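Local coordinates for protein VESB protease (Vibrio cholerae, PDB 4LK4) that probably acts as a secreted trypsin-like serine endopeptidase of the peptidase S1 family, and also carries an Ig-like domain, at residues A290-L295 with Y327-I332. The protein carries 1 engineered substitution. Sequence-based numbering, arbitrary orientation.
Sequences ADFSVL and YDFELI
Phe292 and Tyr327 meet across two strands that share no clear backbone hydrogen bond, their CA atoms 7.8 Å apart. The contact lies in the Ig-like domain. Strand 292-297 pairs with strand 310-319, and strand 324-335 pairs with strand 338-349. This is consistent with an Ig-like beta sandwich, in which these buried rings pack between the layers. Phe292, Tyr327 and Phe329 form an aromatic cluster. Phe292 reaches inward with CG anti to its backbone N (chi1 178°). Its ring turns an edge toward the face of Tyr327 in an offset edge-to-face pair. The ring centroids are 6.0 Å apart and the planes stand at 78°. The two side chains run past each other in opposite directions, and Phe292 CD2 lies 4.0 Å from Tyr327 CD2. Phe292 CB also sits over one face of the tyrosine ring. The far end of Phe292 meets the Phe329 ring obliquely, with Phe292 CZ 4.0 Å from Phe329 CD1. Phe329 in turn makes an edge-to-face pair with Phe268, which extends the cluster to strand 262-272. Leu288 touches both Tyr327 and Phe329, and Val315 packs on Phe292. The hydroxyl of Tyr327 reaches the partly exposed Asp291. There the carboxylate and ring planes are 38° apart, and Tyr327 OH lies 2.7 Å from Asp291 OD2.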
ATOM      1  N   ALA A 290      25.777 -15.990  -5.712  1.00 91.91           N
ATOM      2  CA  ALA A 290      26.780 -15.622  -6.707  1.00 93.59           C
ATOM      3  C   ALA A 290      26.182 -15.045  -7.983  1.00 92.06           C
ATOM      4  O   ALA A 290      26.814 -14.233  -8.638  1.00 91.82           O
ATOM      5  CB  ALA A 290      27.628 -16.828  -7.045  1.00 98.01           C
ATOM      6  N   ASP A 291      24.974 -15.476  -8.337  1.00 91.68           N
ATOM      7  CA  ASP A 291      24.221 -14.857  -9.430  1.00 91.27           C
ATOM      8  C   ASP A 291      24.124 -13.338  -9.282  1.00 87.21           C
ATOM      9  O   ASP A 291      24.131 -12.601 -10.265  1.00 87.26           O
ATOM     10  CB  ASP A 291      22.779 -15.369  -9.443  1.00 91.90           C
ATOM     11  CG  ASP A 291      22.672 -16.847  -9.724  1.00 97.38           C
ATOM     12  OD1 ASP A 291      23.515 -17.383 -10.461  1.00101.00           O
ATOM     13  OD2 ASP A 291      21.714 -17.465  -9.213  1.00 99.71           O
ATOM     14  N   PHE A 292      23.972 -12.879  -8.047  1.00 83.64           N
ATOM     15  CA  PHE A 292      23.736 -11.474  -7.784  1.00 78.76           C
ATOM     16  C   PHE A 292      25.064 -10.782  -7.572  1.00 78.26           C
ATOM     17  O   PHE A 292      25.986 -11.373  -7.058  1.00 81.60           O
ATOM     18  CB  PHE A 292      22.838 -11.331  -6.565  1.00 76.22           C
ATOM     19  CG  PHE A 292      22.567  -9.920  -6.176  1.00 73.33           C
ATOM     20  CD1 PHE A 292      23.436  -9.244  -5.334  1.00 73.61           C
ATOM     21  CD2 PHE A 292      21.434  -9.268  -6.639  1.00 71.78           C
ATOM     22  CE1 PHE A 292      23.190  -7.934  -4.970  1.00 71.19           C
ATOM     23  CE2 PHE A 292      21.176  -7.959  -6.273  1.00 69.39           C
ATOM     24  CZ  PHE A 292      22.058  -7.292  -5.439  1.00 69.50           C
ATOM     25  N   SER A 293      25.159  -9.538  -8.007  1.00 76.24           N
ATOM     26  CA  SER A 293      26.380  -8.767  -7.870  1.00 77.07           C
ATOM     27  C   SER A 293      26.039  -7.276  -7.863  1.00 73.97           C
ATOM     28  O   SER A 293      25.000  -6.871  -8.375  1.00 70.82           O
ATOM     29  CB  SER A 293      27.381  -9.126  -8.988  1.00 81.95           C
ATOM     30  OG  SER A 293      26.790  -9.157 -10.293  1.00 83.48           O
ATOM     31  N   VAL A 294      26.900  -6.476  -7.243  1.00 74.63           N
ATOM     32  CA  VAL A 294      26.746  -5.026  -7.199  1.00 73.60           C
ATOM     33  C   VAL A 294      27.762  -4.393  -8.131  1.00 77.10           C
ATOM     34  O   VAL A 294      28.932  -4.362  -7.823  1.00 80.97           O
ATOM     35  CB  VAL A 294      27.005  -4.480  -5.780  1.00 72.37           C
ATOM     36  CG1 VAL A 294      26.884  -2.956  -5.750  1.00 71.16           C
ATOM     37  CG2 VAL A 294      26.052  -5.124  -4.797  1.00 70.22           C
ATOM     38  N   LEU A 295      27.331  -3.869  -9.264  1.00 78.14           N
ATOM     39  CA  LEU A 295      28.278  -3.251 -10.187  1.00 82.08           C
ATOM     40  C   LEU A 295      28.787  -1.915  -9.681  1.00 82.84           C
ATOM     41  O   LEU A 295      29.902  -1.530  -9.964  1.00 87.89           O
ATOM     42  CB  LEU A 295      27.631  -3.051 -11.551  1.00 83.12           C
ATOM     43  CG  LEU A 295      27.054  -4.321 -12.172  1.00 83.48           C
ATOM     44  CD1 LEU A 295      26.679  -4.059 -13.621  1.00 85.21           C
ATOM     45  CD2 LEU A 295      28.033  -5.484 -12.062  1.00 86.90           C
ATOM     46  N   TYR A 327      15.488 -11.480  -6.244  1.00 62.75           N
ATOM     47  CA  TYR A 327      16.428 -11.148  -5.177  1.00 62.97           C
ATOM     48  C   TYR A 327      16.056  -9.861  -4.469  1.00 58.16           C
ATOM     49  O   TYR A 327      15.905  -8.822  -5.097  1.00 56.83           O
ATOM     50  CB  TYR A 327      17.861 -11.030  -5.702  1.00 65.29           C
ATOM     51  CG  TYR A 327      18.407 -12.279  -6.318  1.00 69.79           C
ATOM     52  CD1 TYR A 327      18.388 -13.485  -5.629  1.00 74.19           C
ATOM     53  CD2 TYR A 327      18.984 -12.258  -7.580  1.00 71.44           C
ATOM     54  CE1 TYR A 327      18.930 -14.643  -6.193  1.00 76.54           C
ATOM     55  CE2 TYR A 327      19.516 -13.404  -8.145  1.00 74.73           C
ATOM     56  CZ  TYR A 327      19.477 -14.594  -7.455  1.00 76.82           C
ATOM     57  OH  TYR A 327      20.009 -15.733  -8.029  1.00 82.13           O
ATOM     58  N   ASP A 328      15.973  -9.956  -3.151  1.00 56.75           N
ATOM     59  CA  ASP A 328      15.692  -8.842  -2.273  1.00 54.74           C
ATOM     60  C   ASP A 328      16.927  -8.409  -1.525  1.00 55.27           C
ATOM     61  O   ASP A 328      17.629  -9.225  -0.947  1.00 56.76           O
ATOM     62  CB  ASP A 328      14.629  -9.272  -1.271  1.00 54.84           C
ATOM     63  CG  ASP A 328      13.287  -9.528  -1.940  1.00 54.94           C
ATOM     64  OD1 ASP A 328      13.175  -9.183  -3.137  1.00 55.06           O
ATOM     65  OD2 ASP A 328      12.348 -10.052  -1.300  1.00 55.25           O
ATOM     66  N   PHE A 329      17.191  -7.118  -1.537  1.00 54.81           N
ATOM     67  CA  PHE A 329      18.314  -6.572  -0.793  1.00 56.52           C
ATOM     68  C   PHE A 329      17.892  -5.304  -0.056  1.00 55.93           C
ATOM     69  O   PHE A 329      16.956  -4.609  -0.448  1.00 55.80           O
ATOM     70  CB  PHE A 329      19.492  -6.284  -1.722  1.00 57.71           C
ATOM     71  CG  PHE A 329      19.142  -5.373  -2.852  1.00 57.77           C
ATOM     72  CD1 PHE A 329      18.590  -5.876  -4.011  1.00 58.10           C
ATOM     73  CD2 PHE A 329      19.336  -4.010  -2.738  1.00 57.86           C
ATOM     74  CE1 PHE A 329      18.245  -5.033  -5.048  1.00 58.85           C
ATOM     75  CE2 PHE A 329      19.009  -3.162  -3.768  1.00 57.88           C
ATOM     76  CZ  PHE A 329      18.452  -3.673  -4.927  1.00 58.57           C
ATOM     77  N   GLU A 330      18.635  -5.008   0.989  1.00 57.41           N
ATOM     78  CA  GLU A 330      18.272  -4.048   1.984  1.00 58.80           C
ATOM     79  C   GLU A 330      19.432  -3.083   2.181  1.00 60.20           C
ATOM     80  O   GLU A 330      20.585  -3.512   2.373  1.00 62.52           O
ATOM     81  CB  GLU A 330      18.018  -4.821   3.273  1.00 61.81           C
ATOM     82  CG  GLU A 330      17.296  -4.065   4.359  1.00 63.80           C
ATOM     83  CD  GLU A 330      16.438  -4.988   5.238  1.00 66.53           C
ATOM     84  OE1 GLU A 330      16.881  -5.324   6.360  1.00 70.16           O
ATOM     85  OE2 GLU A 330      15.322  -5.384   4.800  1.00 64.72           O
ATOM     86  N   LEU A 331      19.151  -1.790   2.123  1.00 59.42           N
ATOM     87  CA  LEU A 331      20.135  -0.800   2.527  1.00 62.05           C
ATOM     88  C   LEU A 331      19.682  -0.232   3.861  1.00 61.16           C
ATOM     89  O   LEU A 331      18.526   0.116   4.015  1.00 57.74           O
ATOM     90  CB  LEU A 331      20.275   0.323   1.503  1.00 63.84           C
ATOM     91  CG  LEU A 331      21.129   0.104   0.255  1.00 67.62           C
ATOM     92  CD1 LEU A 331      20.493  -0.894  -0.702  1.00 67.72           C
ATOM     93  CD2 LEU A 331      21.313   1.448  -0.441  1.00 69.13           C
ATOM     94  N   ILE A 332      20.616  -0.122   4.800  1.00 63.38           N
ATOM     95  CA  ILE A 332      20.343   0.331   6.153  1.00 63.68           C
ATOM     96  C   ILE A 332      21.046   1.658   6.429  1.00 64.27           C
ATOM     97  O   ILE A 332      22.239   1.821   6.118  1.00 65.61           O
ATOM     98  CB  ILE A 332      20.898  -0.670   7.161  1.00 67.18           C
ATOM     99  CG1 ILE A 332      20.537  -2.099   6.769  1.00 67.13           C
ATOM    100  CG2 ILE A 332      20.367  -0.355   8.540  1.00 69.09           C
ATOM    101  CD1 ILE A 332      21.325  -3.137   7.543  1.00 70.17           C
TER